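Local coordinates for protein GRMZM2G135359 pseudokinase (Zea mays, PDB 6CPY) that probably acts in signalling as the kinase-like domain of a membrane-spanning receptor-like protein, although as a pseudokinase it may have little or no catalytic activity, at residues Y88-K91 and I92-S96; G49-S52 and T53-L56; N172-S175 and T176-Y179. All blocks are in the same frame, centred on the assembly; numbering follows the deposited sequence.

Interaction 1: Y88-K91 and I92-S96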
ATOM      1  N   TYR A  88      17.557   1.455   5.233  1.00 29.70           N
ATOM      2  CA  TYR A  88      17.402   0.551   4.099  1.00 28.26           C
ATOM      3  C   TYR A  88      17.324  -0.904   4.562  1.00 28.69           C
ATOM      4  O   TYR A  88      16.424  -1.646   4.179  1.00 27.67           O
ATOM      5  CB  TYR A  88      18.562   0.767   3.118  1.00 26.99           C
ATOM      6  CG  TYR A  88      18.610  -0.178   1.935  1.00 26.91           C
ATOM      7  CD1 TYR A  88      17.883   0.095   0.767  1.00 26.42           C
ATOM      8  CD2 TYR A  88      19.394  -1.315   1.962  1.00 26.30           C
ATOM      9  CE1 TYR A  88      17.938  -0.749  -0.320  1.00 26.17           C
ATOM     10  CE2 TYR A  88      19.446  -2.176   0.876  1.00 26.85           C
ATOM     11  CZ  TYR A  88      18.717  -1.892  -0.258  1.00 26.35           C
ATOM     12  OH  TYR A  88      18.786  -2.755  -1.328  1.00 27.65           O
ATOM     13  N   ARG A  89      18.273  -1.327   5.391  1.00 30.57           N
ATOM     14  CA  ARG A  89      18.270  -2.709   5.874  1.00 30.64           C
ATOM     15  C   ARG A  89      17.078  -2.970   6.787  1.00 29.94           C
ATOM     16  O   ARG A  89      16.487  -4.039   6.736  1.00 30.81           O
ATOM     17  CB  ARG A  89      19.576  -3.042   6.602  1.00 32.89           C
ATOM     18  CG  ARG A  89      20.788  -2.992   5.692  1.00 34.96           C
ATOM     19  CD  ARG A  89      22.050  -3.480   6.383  1.00 38.62           C
ATOM     20  NE  ARG A  89      23.079  -3.757   5.381  1.00 42.16           N
ATOM     21  CZ  ARG A  89      23.938  -4.777   5.412  1.00 46.14           C
ATOM     22  NH1 ARG A  89      23.928  -5.666   6.404  1.00 47.55           N
ATOM     23  NH2 ARG A  89      24.815  -4.913   4.423  1.00 49.18           N
ATOM     24  N   LYS A  90      16.744  -1.987   7.614  1.00 32.19           N
ATOM     25  CA  LYS A  90      15.621  -2.084   8.543  1.00 34.53           C
ATOM     26  C   LYS A  90      14.311  -2.296   7.792  1.00 31.89           C
ATOM     27  O   LYS A  90      13.527  -3.167   8.137  1.00 32.50           O
ATOM     28  CB  LYS A  90      15.548  -0.803   9.377  1.00 38.35           C
ATOM     29  CG  LYS A  90      14.480  -0.770  10.459  1.00 44.00           C
ATOM     30  CD  LYS A  90      14.800   0.333  11.462  1.00 46.75           C
ATOM     31  CE  LYS A  90      15.980  -0.047  12.353  1.00 49.49           C
ATOM     32  NZ  LYS A  90      17.016   1.021  12.409  1.00 51.41           N
ATOM     33  N   LYS A  91      14.086  -1.508   6.749  1.00 31.37           N
ATOM     34  CA  LYS A  91      12.886  -1.683   5.930  1.00 30.12           C
ATOM     35  C   LYS A  91      12.815  -3.088   5.337  1.00 29.12           C
ATOM     36  O   LYS A  91      11.772  -3.729   5.377  1.00 27.44           O
ATOM     37  CB  LYS A  91      12.810  -0.636   4.814  1.00 31.06           C
ATOM     38  CG  LYS A  91      11.624  -0.880   3.888  1.00 32.84           C
ATOM     39  CD  LYS A  91      11.411   0.202   2.858  1.00 34.15           C
ATOM     40  CE  LYS A  91      10.164  -0.127   2.051  1.00 36.17           C
ATOM     41  NZ  LYS A  91       9.898   0.872   0.988  1.00 38.06           N
ATOM     42  N   ILE A  92      13.921  -3.571   4.775  1.00 28.25           N
ATOM     43  CA  ILE A  92      13.933  -4.892   4.157  1.00 28.09           C
ATOM     44  C   ILE A  92      13.634  -5.997   5.178  1.00 29.95           C
ATOM     45  O   ILE A  92      12.835  -6.892   4.913  1.00 30.26           O
ATOM     46  CB  ILE A  92      15.265  -5.168   3.437  1.00 28.08           C
ATOM     47  CG1 ILE A  92      15.341  -4.312   2.164  1.00 27.91           C
ATOM     48  CG2 ILE A  92      15.409  -6.658   3.133  1.00 28.23           C
ATOM     49  CD1 ILE A  92      16.721  -4.186   1.565  1.00 28.62           C
ATOM     50  N   THR A  93      14.274  -5.921   6.342  1.00 31.96           N
ATOM     51  CA  THR A  93      14.056  -6.901   7.398  1.00 33.98           C
ATOM     52  C   THR A  93      12.590  -6.940   7.810  1.00 33.19           C
ATOM     53  O   THR A  93      12.004  -8.011   7.883  1.00 34.43           O
ATOM     54  CB  THR A  93      14.950  -6.602   8.621  1.00 35.59           C
ATOM     55  OG1 THR A  93      16.319  -6.735   8.227  1.00 36.73           O
ATOM     56  CG2 THR A  93      14.649  -7.565   9.772  1.00 36.70           C
ATOM     57  N   ASN A  94      11.998  -5.773   8.027  1.00 35.42           N
ATOM     58  CA  ASN A  94      10.595  -5.692   8.429  1.00 37.34           C
ATOM     59  C   ASN A  94       9.608  -6.172   7.354  1.00 37.12           C
ATOM     60  O   ASN A  94       8.684  -6.918   7.664  1.00 37.10           O
ATOM     61  CB  ASN A  94      10.265  -4.280   8.911  1.00 40.69           C
ATOM     62  CG  ASN A  94      10.877  -3.982  10.272  1.00 45.31           C
ATOM     63  OD1 ASN A  94      11.475  -2.928  10.484  1.00 45.80           O
ATOM     64  ND2 ASN A  94      10.738  -4.928  11.199  1.00 48.35           N
ATOM     65  N   LEU A  95       9.815  -5.785   6.095  1.00 34.63           N
ATOM     66  CA  LEU A  95       8.960  -6.301   5.014  1.00 35.15           C
ATOM     67  C   LEU A  95       9.185  -7.779   4.708  1.00 34.48           C
ATOM     68  O   LEU A  95       8.291  -8.440   4.188  1.00 37.80           O
ATOM     69  CB  LEU A  95       9.102  -5.457   3.738  1.00 34.04           C
ATOM     70  CG  LEU A  95       8.687  -3.994   3.895  1.00 36.14           C
ATOM     71  CD1 LEU A  95       8.759  -3.261   2.562  1.00 36.22           C
ATOM     72  CD2 LEU A  95       7.292  -3.873   4.499  1.00 39.00           C
ATOM     73  N   SER A  96      10.353  -8.321   5.045  1.00 36.33           N
ATOM     74  CA  SER A  96      10.590  -9.754   4.843  1.00 38.77           C
ATOM     75  C   SER A  96       9.630 -10.623   5.680  1.00 40.81           C
ATOM     76  O   SER A  96       9.395 -11.773   5.338  1.00 41.53           O
ATOM     77  CB  SER A  96      12.035 -10.127   5.174  1.00 40.58           C
ATOM     78  OG  SER A  96      12.252 -10.061   6.569  1.00 43.61           O
TER
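In helix 82-96, the helix C of the kinase N-lobe, Y88 and I92 pack against each other one turn apart on the side that meets the five-stranded sheet. The terminal methyl of I92 comes over a face of the phenol: CD1 of I92 lies 3.4 Å above the Y88 ring plane, displaced from the ring centre toward CE2 and CZ, where it makes a CH-pi contact. CG of Y88 is anti to its own nitrogen (chi1 175°), which swings the ring beside its carbonyl and along the helix toward I92. The hydroxyl of Y88 bonds to the backbone oxygen of V119, while Y109 and M120 pack against both side chains.

Three residues along the helix, the extended K91 chain passes obliquely over L95. CE of K91 is 3.5 Å from CD1 of L95, closer than carbons usually pack. By sequence K91 appears to stand where active kinases carry the helix C glutamate; here a lysine instead donates hydrogen bonds through NZ to the backbone oxygens of D190 and E192.

Beneath the side chains runs regular i to i+4 bonding. L95 N meets K91 O at 2.9 Å, and N94 N meets K90 O at 3.0 Å. R89 O is gripped twice: T93 N donates to it at 2.9 Å, and T93 OG1 at 3.1 Å from 39° above the carbonyl plane. The threonine thus spends its hydroxyl on its own helix, as is common for this residue in helices. On the outer side, NE of R89 forms a salt bridge with E85. The whole is helix C of the protein kinase fold packed against the N-lobe sheet, with K91, at the usual glutamate position, directed to the start of the activation segment.

Interaction 2: G49-S52 and T53-L56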
ATOM      1  N   GLY A  49       6.575   4.581 -12.499  1.00 41.04           N
ATOM      2  CA  GLY A  49       6.231   5.809 -11.793  1.00 42.84           C
ATOM      3  C   GLY A  49       7.354   6.292 -10.893  1.00 42.54           C
ATOM      4  O   GLY A  49       8.512   5.902 -11.061  1.00 39.52           O
ATOM      5  N   SER A  50       7.003   7.137  -9.925  1.00 45.27           N
ATOM      6  CA  SER A  50       7.982   7.756  -9.035  1.00 44.77           C
ATOM      7  C   SER A  50       7.323   8.250  -7.746  1.00 46.17           C
ATOM      8  O   SER A  50       6.132   8.563  -7.737  1.00 47.34           O
ATOM      9  CB  SER A  50       8.643   8.938  -9.734  1.00 44.87           C
ATOM     10  OG  SER A  50       7.663   9.878 -10.142  1.00 44.29           O
ATOM     11  N   THR A  51       8.114   8.330  -6.676  1.00 44.69           N
ATOM     12  CA  THR A  51       7.660   8.860  -5.386  1.00 46.47           C
ATOM     13  C   THR A  51       8.651   9.932  -4.906  1.00 45.50           C
ATOM     14  O   THR A  51       9.547  10.318  -5.648  1.00 47.42           O
ATOM     15  CB  THR A  51       7.527   7.738  -4.327  1.00 46.77           C
ATOM     16  OG1 THR A  51       8.825   7.231  -3.978  1.00 46.65           O
ATOM     17  CG2 THR A  51       6.646   6.591  -4.845  1.00 47.79           C
ATOM     18  N   SER A  52       8.489  10.403  -3.668  1.00 45.50           N
ATOM     19  CA  SER A  52       9.369  11.431  -3.103  1.00 46.09           C
ATOM     20  C   SER A  52      10.757  10.909  -2.760  1.00 44.26           C
ATOM     21  O   SER A  52      11.682  11.694  -2.580  1.00 45.33           O
ATOM     22  CB  SER A  52       8.742  12.047  -1.846  1.00 47.32           C
ATOM     23  OG  SER A  52       8.726  11.110  -0.781  1.00 51.23           O
ATOM     24  N   THR A  53      10.898   9.591  -2.647  1.00 42.53           N
ATOM     25  CA  THR A  53      12.176   8.981  -2.323  1.00 41.38           C
ATOM     26  C   THR A  53      12.650   7.950  -3.347  1.00 40.48           C
ATOM     27  O   THR A  53      13.694   7.331  -3.132  1.00 45.18           O
ATOM     28  CB  THR A  53      12.105   8.270  -0.953  1.00 42.32           C
ATOM     29  OG1 THR A  53      11.217   7.141  -1.031  1.00 39.26           O
ATOM     30  CG2 THR A  53      11.627   9.232   0.134  1.00 42.15           C
ATOM     31  N   CYS A  54      11.915   7.740  -4.440  1.00 39.91           N
ATOM     32  CA  CYS A  54      12.255   6.640  -5.360  1.00 39.21           C
ATOM     33  C   CYS A  54      11.664   6.705  -6.775  1.00 37.86           C
ATOM     34  O   CYS A  54      10.620   7.304  -7.003  1.00 39.47           O
ATOM     35  CB  CYS A  54      11.879   5.285  -4.728  1.00 40.47           C
ATOM     36  SG  CYS A  54      10.188   4.706  -5.016  1.00 42.08           S
ATOM     37  N   MET A  55      12.370   6.069  -7.710  1.00 35.46           N
ATOM     38  CA  MET A  55      11.889   5.789  -9.061  1.00 34.84           C
ATOM     39  C   MET A  55      11.374   4.367  -9.062  1.00 32.94           C
ATOM     40  O   MET A  55      11.941   3.529  -8.355  1.00 30.13           O
ATOM     41  CB  MET A  55      13.046   5.852 -10.061  1.00 37.13           C
ATOM     42  CG  MET A  55      13.628   7.224 -10.296  1.00 39.72           C
ATOM     43  SD  MET A  55      12.467   8.331 -11.107  1.00 42.60           S
ATOM     44  CE  MET A  55      12.061   7.422 -12.596  1.00 44.13           C
ATOM     45  N   LEU A  56      10.334   4.088  -9.855  1.00 30.81           N
ATOM     46  CA  LEU A  56       9.785   2.733  -9.981  1.00 32.23           C
ATOM     47  C   LEU A  56       9.939   2.192 -11.400  1.00 32.05           C
ATOM     48  O   LEU A  56       9.402   2.763 -12.352  1.00 32.78           O
ATOM     49  CB  LEU A  56       8.311   2.714  -9.610  1.00 33.96           C
ATOM     50  CG  LEU A  56       8.032   3.119  -8.175  1.00 37.01           C
ATOM     51  CD1 LEU A  56       6.563   3.481  -8.036  1.00 37.24           C
ATOM     52  CD2 LEU A  56       8.428   1.990  -7.230  1.00 39.33           C
TER
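The flat groups that meet between G49-S52 and T53-L56 are peptide units, and the ribbon they build has two faces: S50 and M55 lie on one, while L56 lies on the other, beneath G49. The pairing is antiparallel. G49 and L56 form a hydrogen-bonded pair in which L56 N reaches G49 O at 2.8 Å; the return bond from G49 N to L56 O is weak at 3.4 Å. S50 and M55 make the next, non-hydrogen-bonded pair, where CB of S50 sits 4.1 Å from SD of M55. The bend of the methionine at chi2 brings SD to this place, and the bend at chi3 turns CE of M55 toward G49 O (4.2 Å). On the opposite face CB of L56 is 3.5 Å from G49 O, and its CD1 runs below the peptide that joins G49 to S50.

The end of the hairpin is closed by T51 N, which donates to C54 O at 2.7 Å. CA of S50 touches the same C54 O at 3.4 Å, a CA-H...O contact. Between these ends S52 and T53 turn the chain with backbone angles near those of a type I turn. This is the hairpin that holds the glycine-rich loop in kinases; by sequence G49 appears to match the first glycine of the motif, while T51 and C54 replace the later two.

The hydroxyls of the turn converge on one acidic side chain, E192. T53 OG1 and S52 OG bond to different carboxylate oxygens of E192, T51 OG1 adds a weak bond, and T53 OG1 also meets F193 N. The chemistry implies a loop tied down by hydroxyl-carboxylate bonds, in a region that in active kinases lies over the nucleotide; such bonding would be expected to restrain its movement in this apo structure.

Interaction 3: N172-S175 and T176-Y179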
ATOM      1  N   ASN A 172       2.331   5.884   4.768  1.00 36.84           N
ATOM      2  CA  ASN A 172       1.882   6.666   3.602  1.00 37.81           C
ATOM      3  C   ASN A 172       0.553   6.175   3.002  1.00 36.31           C
ATOM      4  O   ASN A 172       0.197   6.540   1.884  1.00 36.87           O
ATOM      5  CB  ASN A 172       2.965   6.634   2.516  1.00 38.58           C
ATOM      6  CG  ASN A 172       4.241   7.321   2.958  1.00 40.93           C
ATOM      7  OD1 ASN A 172       4.189   8.347   3.633  1.00 40.61           O
ATOM      8  ND2 ASN A 172       5.390   6.752   2.596  1.00 39.80           N
ATOM      9  N   PHE A 173      -0.182   5.368   3.751  1.00 33.96           N
ATOM     10  CA  PHE A 173      -1.372   4.709   3.224  1.00 31.95           C
ATOM     11  C   PHE A 173      -2.466   5.660   2.698  1.00 31.37           C
ATOM     12  O   PHE A 173      -2.991   6.500   3.437  1.00 31.93           O
ATOM     13  CB  PHE A 173      -1.943   3.784   4.290  1.00 30.91           C
ATOM     14  CG  PHE A 173      -3.249   3.176   3.911  1.00 30.13           C
ATOM     15  CD1 PHE A 173      -3.316   2.211   2.923  1.00 29.55           C
ATOM     16  CD2 PHE A 173      -4.417   3.592   4.528  1.00 31.83           C
ATOM     17  CE1 PHE A 173      -4.526   1.659   2.558  1.00 29.72           C
ATOM     18  CE2 PHE A 173      -5.630   3.041   4.173  1.00 31.38           C
ATOM     19  CZ  PHE A 173      -5.684   2.081   3.182  1.00 30.74           C
ATOM     20  N   ASP A 174      -2.787   5.528   1.412  1.00 29.76           N
ATOM     21  CA  ASP A 174      -3.935   6.205   0.802  1.00 30.84           C
ATOM     22  C   ASP A 174      -4.229   5.549  -0.549  1.00 29.12           C
ATOM     23  O   ASP A 174      -3.639   4.513  -0.872  1.00 26.59           O
ATOM     24  CB  ASP A 174      -3.733   7.731   0.686  1.00 32.63           C
ATOM     25  CG  ASP A 174      -2.556   8.126  -0.176  1.00 34.22           C
ATOM     26  OD1 ASP A 174      -2.240   7.438  -1.173  1.00 33.94           O
ATOM     27  OD2 ASP A 174      -1.951   9.173   0.147  1.00 36.98           O
ATOM     28  N   SER A 175      -5.153   6.101  -1.327  1.00 26.45           N
ATOM     29  CA  SER A 175      -5.512   5.450  -2.583  1.00 26.40           C
ATOM     30  C   SER A 175      -4.375   5.456  -3.608  1.00 25.88           C
ATOM     31  O   SER A 175      -4.378   4.632  -4.521  1.00 25.18           O
ATOM     32  CB  SER A 175      -6.807   6.027  -3.175  1.00 27.62           C
ATOM     33  OG  SER A 175      -6.638   7.375  -3.558  1.00 27.97           O
ATOM     34  N   THR A 176      -3.389   6.349  -3.456  1.00 26.46           N
ATOM     35  CA  THR A 176      -2.205   6.327  -4.335  1.00 28.32           C
ATOM     36  C   THR A 176      -1.216   5.202  -4.015  1.00 28.44           C
ATOM     37  O   THR A 176      -0.347   4.877  -4.837  1.00 30.38           O
ATOM     38  CB  THR A 176      -1.424   7.676  -4.354  1.00 29.94           C
ATOM     39  OG1 THR A 176      -0.749   7.887  -3.108  1.00 30.09           O
ATOM     40  CG2 THR A 176      -2.352   8.841  -4.654  1.00 31.45           C
ATOM     41  N   THR A 177      -1.342   4.594  -2.844  1.00 27.13           N
ATOM     42  CA  THR A 177      -0.438   3.512  -2.456  1.00 27.52           C
ATOM     43  C   THR A 177      -1.073   2.134  -2.464  1.00 26.26           C
ATOM     44  O   THR A 177      -0.415   1.158  -2.098  1.00 25.89           O
ATOM     45  CB  THR A 177       0.228   3.796  -1.097  1.00 27.92           C
ATOM     46  OG1 THR A 177      -0.738   3.714  -0.038  1.00 29.47           O
ATOM     47  CG2 THR A 177       0.851   5.170  -1.120  1.00 28.81           C
ATOM     48  N   VAL A 178      -2.333   2.050  -2.899  1.00 23.86           N
ATOM     49  CA  VAL A 178      -3.000   0.777  -3.121  1.00 23.57           C
ATOM     50  C   VAL A 178      -2.974   0.483  -4.609  1.00 24.28           C
ATOM     51  O   VAL A 178      -3.497   1.265  -5.413  1.00 25.08           O
ATOM     52  CB  VAL A 178      -4.467   0.804  -2.652  1.00 23.15           C
ATOM     53  CG1 VAL A 178      -5.138  -0.528  -2.934  1.00 23.74           C
ATOM     54  CG2 VAL A 178      -4.544   1.147  -1.175  1.00 23.55           C
ATOM     55  N   TYR A 179      -2.360  -0.637  -4.964  1.00 25.53           N
ATOM     56  CA  TYR A 179      -2.287  -1.093  -6.344  1.00 26.60           C
ATOM     57  C   TYR A 179      -3.297  -2.217  -6.588  1.00 26.35           C
ATOM     58  O   TYR A 179      -3.816  -2.819  -5.650  1.00 26.48           O
ATOM     59  CB  TYR A 179      -0.864  -1.551  -6.675  1.00 26.75           C
ATOM     60  CG  TYR A 179       0.103  -0.391  -6.791  1.00 27.51           C
ATOM     61  CD1 TYR A 179       0.636   0.214  -5.660  1.00 27.17           C
ATOM     62  CD2 TYR A 179       0.453   0.122  -8.037  1.00 30.97           C
ATOM     63  CE1 TYR A 179       1.502   1.290  -5.768  1.00 27.77           C
ATOM     64  CE2 TYR A 179       1.324   1.192  -8.156  1.00 30.56           C
ATOM     65  CZ  TYR A 179       1.841   1.776  -7.023  1.00 29.84           C
ATOM     66  OH  TYR A 179       2.710   2.847  -7.149  1.00 30.30           O
TER
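One carboxylate oxygen, OD1 of D174, is gripped twice by T176: by its hydroxyl OG1 at 2.5 Å, a very short bond, and by its backbone N at 2.8 Å. The second bond, from the residue two places on, makes this an Asx turn, within the segment matching the catalytic loop of kinases. It meets OD1 on its anti side, 31° out of the carboxylate plane. With CG of D174 lodged between its own N and carbonyl carbon (chi1 61°), the carboxylate folds back over the following turn. Replacing D174 by an alanine would probably leave the N and OG1 of T176 without this acceptor and free the threonine hydroxyl to turn, though the backbone bonds to T177 could remain.

T177 engages the backbone of D174: D174 N donates to T177 OG1 at 3.1 Å, and T177 N returns to D174 O at 3.0 Å. By sequence, N172, D174 and T177 stand where active kinases have the catalytic aspartate, a lysine and a metal-binding asparagine, consistent with a pseudokinase. S175 OG bonds to E227. Inside the C-lobe, I154 packs on both F173 and V178, whose side chains meet at a slant, CE1 of F173 lying 3.8 Å from CG2 of V178.

Along the chain the order is interaction 2, interaction 1, interaction 3. The first two belong to the N-lobe, as the hairpin 47-50/54-60 of the five-stranded sheet and the helix 82-96 beside it; the third leads into the short two-stranded sheet of the C-lobe. The centre of interaction 1 lies about 18 Å from that of interaction 2 and about 19 Å from that of interaction 3. Interactions 2 and 3, with centres about 13 Å apart, touch, CD1 of L56 being 4.0 Å from OH of Y179. E192, apparently at the DFG glycine position, meets K91 through its backbone oxygen, the hairpin turn through its carboxylate, and N172 by packing, consistent with several departures from active-kinase motifs gathering near the cleft.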